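Local coordinates for protein betainyl-CoA thiolase (Pseudomonas putida, PDB 2HLJ) that probably acts on acyl-CoA thioesters, with betainyl-CoA the likely substrate, as a hot dog-fold enzyme, at residues 26-31 and 104-109; 33-38 and 78-83. One frame throughout, in Å; residues are numbered along the deposited sequence.

Contact 1 (26-31 and 104-109); sequences AFYLLI and VLAASE
Leu105 and Ala106 bring strand 104-114 up against the aromatic ring of Tyr28, and two residues further on Ser108 meets Leu29, a small worked example of how a helix settles on a sheet through alternate strand residues. At Leu105, where the chain turns a corner, the carbonyl O comes no nearer than 4.3 Å to Tyr28 CE2, a loose approach from an oblique direction. Ala106 makes the firmest touch: its methyl, pointing at the helix, lies 3.5 Å from Tyr28 CD2 and 3.9 Å from Tyr28 CE2, so it touches the CD2-CE2 side of the six-membered ring obliquely. Tyr28 reaches this place because its CG stands opposite the carbonyl carbon and beside the backbone N (chi1 -69°). Its hydroxyl is buried yet satisfied, by a hydrogen bond with the carbonyl O of His68. Ser108 comes next on the same side of the strand. Its OG lies 4.0 Å from Leu29 CD1, a van der Waals touch, while its polar partners are the carbonyl O of His63 and NE2 of Gln110. With no hydrogen bond between the two segments, van der Waals packing is what joins them. Around this buried seam Tyr66 meets the Tyr28 ring edge-to-face, and Leu96 of strand 89-98 and Ile64 of strand 57-66 also pack on that side chain. Strand 104-114 runs between those two strands, while helix 25-43 also packs through Leu29 on Leu29 of the second subunit.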
ATOM      1  N   ALA A  26      -5.054  -3.426  -2.013  1.00 18.85           N
ATOM      2  CA  ALA A  26      -4.154  -3.865  -0.939  1.00 18.65           C
ATOM      3  C   ALA A  26      -3.397  -5.157  -1.294  1.00 18.75           C
ATOM      4  O   ALA A  26      -2.298  -5.421  -0.784  1.00 17.92           O
ATOM      5  CB  ALA A  26      -4.922  -4.033   0.353  1.00 17.23           C
ATOM      6  N   PHE A  27      -4.002  -5.969  -2.158  1.00 20.70           N
ATOM      7  CA  PHE A  27      -3.440  -7.261  -2.502  1.00 19.82           C
ATOM      8  C   PHE A  27      -2.350  -7.124  -3.567  1.00 20.62           C
ATOM      9  O   PHE A  27      -1.500  -8.008  -3.677  1.00 22.37           O
ATOM     10  CB  PHE A  27      -4.521  -8.278  -2.872  1.00 21.31           C
ATOM     11  CG  PHE A  27      -5.355  -8.731  -1.688  1.00 20.75           C
ATOM     12  CD1 PHE A  27      -4.758  -9.304  -0.592  1.00 21.08           C
ATOM     13  CD2 PHE A  27      -6.733  -8.545  -1.666  1.00 16.03           C
ATOM     14  CE1 PHE A  27      -5.518  -9.692   0.511  1.00 22.79           C
ATOM     15  CE2 PHE A  27      -7.486  -8.915  -0.583  1.00 18.61           C
ATOM     16  CZ  PHE A  27      -6.872  -9.493   0.511  1.00 22.19           C
ATOM     17  N   TYR A  28      -2.328  -6.019  -4.318  1.00 19.40           N
ATOM     18  CA  TYR A  28      -1.114  -5.721  -5.122  1.00 17.10           C
ATOM     19  C   TYR A  28       0.054  -5.546  -4.149  1.00 16.44           C
ATOM     20  O   TYR A  28       1.123  -6.132  -4.337  1.00 18.97           O
ATOM     21  CB  TYR A  28      -1.226  -4.435  -5.902  1.00 19.53           C
ATOM     22  CG  TYR A  28      -2.172  -4.314  -7.074  1.00 17.03           C
ATOM     23  CD1 TYR A  28      -3.528  -4.154  -6.878  1.00 18.82           C
ATOM     24  CD2 TYR A  28      -1.683  -4.211  -8.387  1.00 18.60           C
ATOM     25  CE1 TYR A  28      -4.373  -3.977  -7.937  1.00 21.23           C
ATOM     26  CE2 TYR A  28      -2.526  -4.014  -9.463  1.00 19.69           C
ATOM     27  CZ  TYR A  28      -3.886  -3.893  -9.230  1.00 19.40           C
ATOM     28  OH  TYR A  28      -4.776  -3.686 -10.276  1.00 18.33           O
ATOM     29  N   LEU A  29      -0.172  -4.769  -3.083  1.00 19.59           N
ATOM     30  CA  LEU A  29       0.840  -4.575  -2.032  1.00 18.46           C
ATOM     31  C   LEU A  29       1.192  -5.848  -1.266  1.00 14.79           C
ATOM     32  O   LEU A  29       2.341  -6.025  -0.900  1.00 17.29           O
ATOM     33  CB  LEU A  29       0.468  -3.432  -1.074  1.00 16.79           C
ATOM     34  CG  LEU A  29       1.614  -2.769  -0.303  1.00 25.20           C
ATOM     35  CD1 LEU A  29       2.566  -1.941  -1.208  1.00 28.87           C
ATOM     36  CD2 LEU A  29       1.045  -1.842   0.802  1.00 23.37           C
ATOM     37  N   LEU A  30       0.231  -6.754  -1.044  1.00 16.29           N
ATOM     38  CA  LEU A  30       0.542  -8.046  -0.459  1.00 13.47           C
ATOM     39  C   LEU A  30       1.513  -8.868  -1.302  1.00 18.50           C
ATOM     40  O   LEU A  30       2.473  -9.468  -0.770  1.00 19.23           O
ATOM     41  CB  LEU A  30      -0.741  -8.867  -0.174  1.00 16.25           C
ATOM     42  CG  LEU A  30      -0.474 -10.170   0.561  1.00 15.37           C
ATOM     43  CD1 LEU A  30       0.206  -9.922   1.901  1.00 15.20           C
ATOM     44  CD2 LEU A  30      -1.750 -11.016   0.744  1.00 17.77           C
ATOM     45  N   ILE A  31       1.255  -8.925  -2.605  1.00 17.56           N
ATOM     46  CA  ILE A  31       2.142  -9.624  -3.549  1.00 17.53           C
ATOM     47  C   ILE A  31       3.532  -9.013  -3.486  1.00 16.07           C
ATOM     48  O   ILE A  31       4.525  -9.720  -3.395  1.00 18.42           O
ATOM     49  CB  ILE A  31       1.595  -9.533  -5.004  1.00 16.32           C
ATOM     50  CG1 ILE A  31       0.297 -10.306  -5.144  1.00 19.02           C
ATOM     51  CG2 ILE A  31       2.652  -9.954  -6.023  1.00 21.09           C
ATOM     52  CD1 ILE A  31      -0.499  -9.874  -6.347  1.00 19.99           C
ATOM     53  N   VAL A 104       4.214  -2.124 -17.055  1.00 24.31           N
ATOM     54  CA  VAL A 104       3.915  -2.581 -15.714  1.00 21.48           C
ATOM     55  C   VAL A 104       2.421  -2.438 -15.402  1.00 20.41           C
ATOM     56  O   VAL A 104       1.756  -1.506 -15.838  1.00 19.34           O
ATOM     57  CB  VAL A 104       4.773  -1.920 -14.618  1.00 22.42           C
ATOM     58  CG1 VAL A 104       6.254  -2.204 -14.878  1.00 22.26           C
ATOM     59  CG2 VAL A 104       4.484  -0.423 -14.511  1.00 28.63           C
ATOM     60  N   LEU A 105       1.925  -3.395 -14.627  1.00 17.24           N
ATOM     61  CA  LEU A 105       0.584  -3.375 -14.092  1.00 19.22           C
ATOM     62  C   LEU A 105       0.468  -2.473 -12.883  1.00 19.25           C
ATOM     63  O   LEU A 105      -0.606  -1.903 -12.615  1.00 19.12           O
ATOM     64  CB  LEU A 105       0.187  -4.799 -13.683  1.00 17.52           C
ATOM     65  CG  LEU A 105       0.309  -5.871 -14.775  1.00 16.01           C
ATOM     66  CD1 LEU A 105      -0.067  -7.225 -14.242  1.00 17.01           C
ATOM     67  CD2 LEU A 105      -0.590  -5.484 -15.930  1.00 15.99           C
ATOM     68  N   ALA A 106       1.536  -2.470 -12.087  1.00 20.04           N
ATOM     69  CA  ALA A 106       1.668  -1.643 -10.892  1.00 20.74           C
ATOM     70  C   ALA A 106       3.138  -1.589 -10.524  1.00 18.08           C
ATOM     71  O   ALA A 106       3.915  -2.438 -10.953  1.00 20.17           O
ATOM     72  CB  ALA A 106       0.897  -2.252  -9.740  1.00 20.73           C
ATOM     73  N   ALA A 107       3.504  -0.589  -9.738  1.00 20.21           N
ATOM     74  CA  ALA A 107       4.888  -0.396  -9.253  1.00 17.59           C
ATOM     75  C   ALA A 107       4.847   0.224  -7.850  1.00 17.09           C
ATOM     76  O   ALA A 107       3.900   0.973  -7.518  1.00 16.96           O
ATOM     77  CB  ALA A 107       5.658   0.487 -10.236  1.00 20.21           C
ATOM     78  N   SER A 108       5.847  -0.066  -7.018  1.00 14.86           N
ATOM     79  CA  SER A 108       5.899   0.487  -5.678  1.00 17.11           C
ATOM     80  C   SER A 108       7.310   0.758  -5.270  1.00 19.08           C
ATOM     81  O   SER A 108       8.153  -0.135  -5.367  1.00 17.91           O
ATOM     82  CB  SER A 108       5.312  -0.520  -4.666  1.00 20.00           C
ATOM     83  OG  SER A 108       5.280   0.066  -3.384  1.00 21.48           O
ATOM     84  N   GLU A 109       7.550   1.976  -4.771  1.00 17.62           N
ATOM     85  CA  GLU A 109       8.808   2.383  -4.188  1.00 19.25           C
ATOM     86  C   GLU A 109       8.646   2.268  -2.690  1.00 19.58           C
ATOM     87  O   GLU A 109       7.651   2.739  -2.162  1.00 16.62           O
ATOM     88  CB  GLU A 109       9.073   3.860  -4.553  1.00 16.65           C
ATOM     89  CG  GLU A 109      10.460   4.342  -4.158  1.00 23.92           C
ATOM     90  CD  GLU A 109      10.642   5.838  -4.313  1.00 20.99           C
ATOM     91  OE1 GLU A 109       9.670   6.527  -4.723  1.00 20.59           O
ATOM     92  OE2 GLU A 109      11.768   6.324  -4.040  1.00 25.23           O
TER

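Contact 2 (33-38 and 78-83); sequences SYATDA and VQTQIL
This is a compact apolar helix-on-sheet contact, buried close to the centre of the chain, where the middle of helix 25-43 crosses strand 75-85 of the antiparallel sheet. Within 33-38, Ala35 makes the contact; Ile31 and Phe32 of the same helix also touch Val78. The Ala35 methyl points at the strand and is met by the whole branched end of Val78: CG1 at 3.7 Å from Ala35 CB, and CG2 only slightly further, at 4.0 Å from the same methyl. Both branches can take part because CG1 stands anti to the backbone N (chi1 -172°) and CG2 anti to the carbonyl carbon, so the two methyls of the valine both come against the alanine methyl. The short side chain of Ala35 lets the backbones approach, with 6.6 Å between CA of Ala35 and CA of Val78. Two residues along the strand, Thr80 again faces the helix, but its OG1 stays 4.4 Å from Ala35 CB and only borders the methyl. That hydroxyl is turned to polar partners instead, hydrogen-bonding with OG1 of Thr7 and with ND1 of His94. The other nitrogen of the same imidazole, NE2, bonds with OG1 of Thr36, so His94 links strand and helix beside the apolar touch and its ring is held through both nitrogens. Thr7 and Tyr8 of strand 6-11 also press on Ala35. Further along the helix, Asp37 forms a salt bridge with Arg24 of the second subunit. A long helix lying across a curved antiparallel sheet, the sausage in its bun, is the signature of the hot dog fold, and the Ala35-Val78 pair is one point at which the two are fastened together.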
ATOM      1  N   SER A  33       4.801  -7.500  -0.834  1.00 19.98           N
ATOM      2  CA  SER A  33       5.330  -7.853   0.518  1.00 18.56           C
ATOM      3  C   SER A  33       5.979  -9.226   0.507  1.00 18.45           C
ATOM      4  O   SER A  33       7.039  -9.436   1.098  1.00 18.26           O
ATOM      5  CB  SER A  33       4.208  -7.847   1.585  1.00 17.06           C
ATOM      6  OG  SER A  33       4.697  -7.670   2.925  1.00 18.97           O
ATOM      7  N   TYR A  34       5.305 -10.164  -0.127  1.00 20.06           N
ATOM      8  CA  TYR A  34       5.829 -11.499  -0.296  1.00 20.61           C
ATOM      9  C   TYR A  34       7.101 -11.452  -1.128  1.00 19.61           C
ATOM     10  O   TYR A  34       8.026 -12.170  -0.852  1.00 16.68           O
ATOM     11  CB  TYR A  34       4.825 -12.402  -0.967  1.00 20.77           C
ATOM     12  CG  TYR A  34       3.589 -12.747  -0.157  1.00 22.00           C
ATOM     13  CD1 TYR A  34       3.603 -12.774   1.241  1.00 24.53           C
ATOM     14  CD2 TYR A  34       2.423 -13.112  -0.800  1.00 27.06           C
ATOM     15  CE1 TYR A  34       2.457 -13.109   1.964  1.00 23.49           C
ATOM     16  CE2 TYR A  34       1.294 -13.472  -0.094  1.00 25.38           C
ATOM     17  CZ  TYR A  34       1.306 -13.464   1.283  1.00 26.97           C
ATOM     18  OH  TYR A  34       0.151 -13.813   1.970  1.00 26.09           O
ATOM     19  N   ALA A  35       7.136 -10.572  -2.116  1.00 19.68           N
ATOM     20  CA  ALA A  35       8.347 -10.361  -2.919  1.00 23.25           C
ATOM     21  C   ALA A  35       9.513  -9.856  -2.064  1.00 22.32           C
ATOM     22  O   ALA A  35      10.658 -10.296  -2.250  1.00 22.51           O
ATOM     23  CB  ALA A  35       8.082  -9.385  -4.056  1.00 22.77           C
ATOM     24  N   THR A  36       9.233  -8.907  -1.163  1.00 22.17           N
ATOM     25  CA  THR A  36      10.243  -8.395  -0.209  1.00 19.02           C
ATOM     26  C   THR A  36      10.759  -9.538   0.666  1.00 19.54           C
ATOM     27  O   THR A  36      11.962  -9.694   0.861  1.00 20.28           O
ATOM     28  CB  THR A  36       9.650  -7.297   0.682  1.00 19.23           C
ATOM     29  OG1 THR A  36       9.244  -6.175  -0.111  1.00 18.94           O
ATOM     30  CG2 THR A  36      10.665  -6.824   1.741  1.00 24.02           C
ATOM     31  N   ASP A  37       9.856 -10.395   1.138  1.00 20.26           N
ATOM     32  CA  ASP A  37      10.279 -11.542   1.947  1.00 18.69           C
ATOM     33  C   ASP A  37      11.225 -12.502   1.167  1.00 18.54           C
ATOM     34  O   ASP A  37      12.251 -12.977   1.672  1.00 15.82           O
ATOM     35  CB  ASP A  37       9.078 -12.315   2.483  1.00 17.14           C
ATOM     36  CG  ASP A  37       8.200 -11.495   3.427  1.00 25.77           C
ATOM     37  OD1 ASP A  37       8.564 -10.369   3.831  1.00 25.43           O
ATOM     38  OD2 ASP A  37       7.105 -11.987   3.748  1.00 26.28           O
ATOM     39  N   ALA A  38      10.847 -12.812  -0.049  1.00 21.13           N
ATOM     40  CA  ALA A  38      11.657 -13.634  -0.931  1.00 20.80           C
ATOM     41  C   ALA A  38      13.008 -12.998  -1.252  1.00 19.35           C
ATOM     42  O   ALA A  38      13.993 -13.700  -1.387  1.00 21.88           O
ATOM     43  CB  ALA A  38      10.884 -13.921  -2.229  1.00 23.69           C
ATOM     44  N   VAL A  78       6.663 -10.500  -9.857  1.00 20.64           N
ATOM     45  CA  VAL A  78       7.270  -9.262  -9.387  1.00 17.86           C
ATOM     46  C   VAL A  78       8.695  -9.150  -9.839  1.00 17.19           C
ATOM     47  O   VAL A  78       9.457 -10.099  -9.701  1.00 16.20           O
ATOM     48  CB  VAL A  78       7.241  -9.191  -7.830  1.00 19.03           C
ATOM     49  CG1 VAL A  78       7.693  -7.840  -7.347  1.00 15.67           C
ATOM     50  CG2 VAL A  78       5.864  -9.512  -7.323  1.00 17.00           C
ATOM     51  N   GLN A  79       9.065  -7.969 -10.354  1.00 17.86           N
ATOM     52  CA  GLN A  79      10.462  -7.620 -10.577  1.00 18.78           C
ATOM     53  C   GLN A  79      10.907  -6.648  -9.493  1.00 19.83           C
ATOM     54  O   GLN A  79      10.144  -5.812  -9.050  1.00 17.65           O
ATOM     55  CB  GLN A  79      10.663  -7.012 -11.986  1.00 17.99           C
ATOM     56  CG  GLN A  79      10.589  -8.125 -13.033  1.00 16.66           C
ATOM     57  CD  GLN A  79      10.583  -7.678 -14.463  1.00 21.80           C
ATOM     58  OE1 GLN A  79      10.097  -8.413 -15.297  1.00 21.16           O
ATOM     59  NE2 GLN A  79      11.099  -6.481 -14.762  1.00 16.24           N
ATOM     60  N   THR A  80      12.138  -6.781  -9.046  1.00 17.79           N
ATOM     61  CA  THR A  80      12.585  -6.036  -7.873  1.00 18.90           C
ATOM     62  C   THR A  80      13.959  -5.442  -8.166  1.00 20.74           C
ATOM     63  O   THR A  80      14.840  -6.135  -8.673  1.00 22.55           O
ATOM     64  CB  THR A  80      12.645  -6.903  -6.637  1.00 18.89           C
ATOM     65  OG1 THR A  80      11.367  -7.544  -6.385  1.00 23.06           O
ATOM     66  CG2 THR A  80      13.071  -6.076  -5.439  1.00 23.66           C
ATOM     67  N   GLN A  81      14.104  -4.154  -7.900  1.00 20.34           N
ATOM     68  CA  GLN A  81      15.414  -3.471  -7.932  1.00 21.55           C
ATOM     69  C   GLN A  81      15.736  -2.841  -6.581  1.00 22.50           C
ATOM     70  O   GLN A  81      14.847  -2.317  -5.866  1.00 21.00           O
ATOM     71  CB  GLN A  81      15.431  -2.377  -8.963  1.00 20.90           C
ATOM     72  CG  GLN A  81      15.095  -2.821 -10.345  1.00 27.67           C
ATOM     73  CD  GLN A  81      15.405  -1.740 -11.388  1.00 27.31           C
ATOM     74  OE1 GLN A  81      16.487  -1.177 -11.396  1.00 34.06           O
ATOM     75  NE2 GLN A  81      14.451  -1.481 -12.279  1.00 33.57           N
ATOM     76  N   ILE A  82      17.017  -2.885  -6.240  1.00 22.00           N
ATOM     77  CA  ILE A  82      17.531  -2.249  -5.054  1.00 22.45           C
ATOM     78  C   ILE A  82      18.008  -0.875  -5.511  1.00 20.66           C
ATOM     79  O   ILE A  82      18.895  -0.769  -6.342  1.00 19.33           O
ATOM     80  CB  ILE A  82      18.659  -3.108  -4.401  1.00 21.48           C
ATOM     81  CG1 ILE A  82      18.047  -4.417  -3.876  1.00 27.52           C
ATOM     82  CG2 ILE A  82      19.351  -2.349  -3.263  1.00 24.61           C
ATOM     83  CD1 ILE A  82      19.059  -5.461  -3.528  1.00 31.90           C
ATOM     84  N   LEU A  83      17.384   0.168  -4.978  1.00 19.99           N
ATOM     85  CA  LEU A  83      17.692   1.529  -5.366  1.00 19.87           C
ATOM     86  C   LEU A  83      18.810   2.103  -4.527  1.00 21.87           C
ATOM     87  O   LEU A  83      19.474   3.036  -4.949  1.00 22.61           O
ATOM     88  CB  LEU A  83      16.463   2.408  -5.217  1.00 21.10           C
ATOM     89  CG  LEU A  83      15.233   1.886  -5.934  1.00 25.99           C
ATOM     90  CD1 LEU A  83      14.030   2.741  -5.578  1.00 25.29           C
ATOM     91  CD2 LEU A  83      15.518   1.820  -7.427  1.00 27.90           C
TER

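Overall arrangement
Helix 25-43 is the shared element: contact 1 uses its beginning and contact 2 its middle, and the two centres lie about 10 Å apart. Both strands, 75-85 and 104-114, belong to the same five-stranded antiparallel sheet, with strand 89-98 between them. Along the chain the order is 26-31, 33-38, 78-83, 104-109, so contact 2 is enclosed within the span of contact 1. The two are continuous as packing, since Ile31 CG2 of contact 1 lies 3.5 Å from Val78 CG2 of contact 2. Together they seat one helix across several strands, and residues of both also meet the second subunit, so the same helix serves both the core of the subunit and the dimer interface.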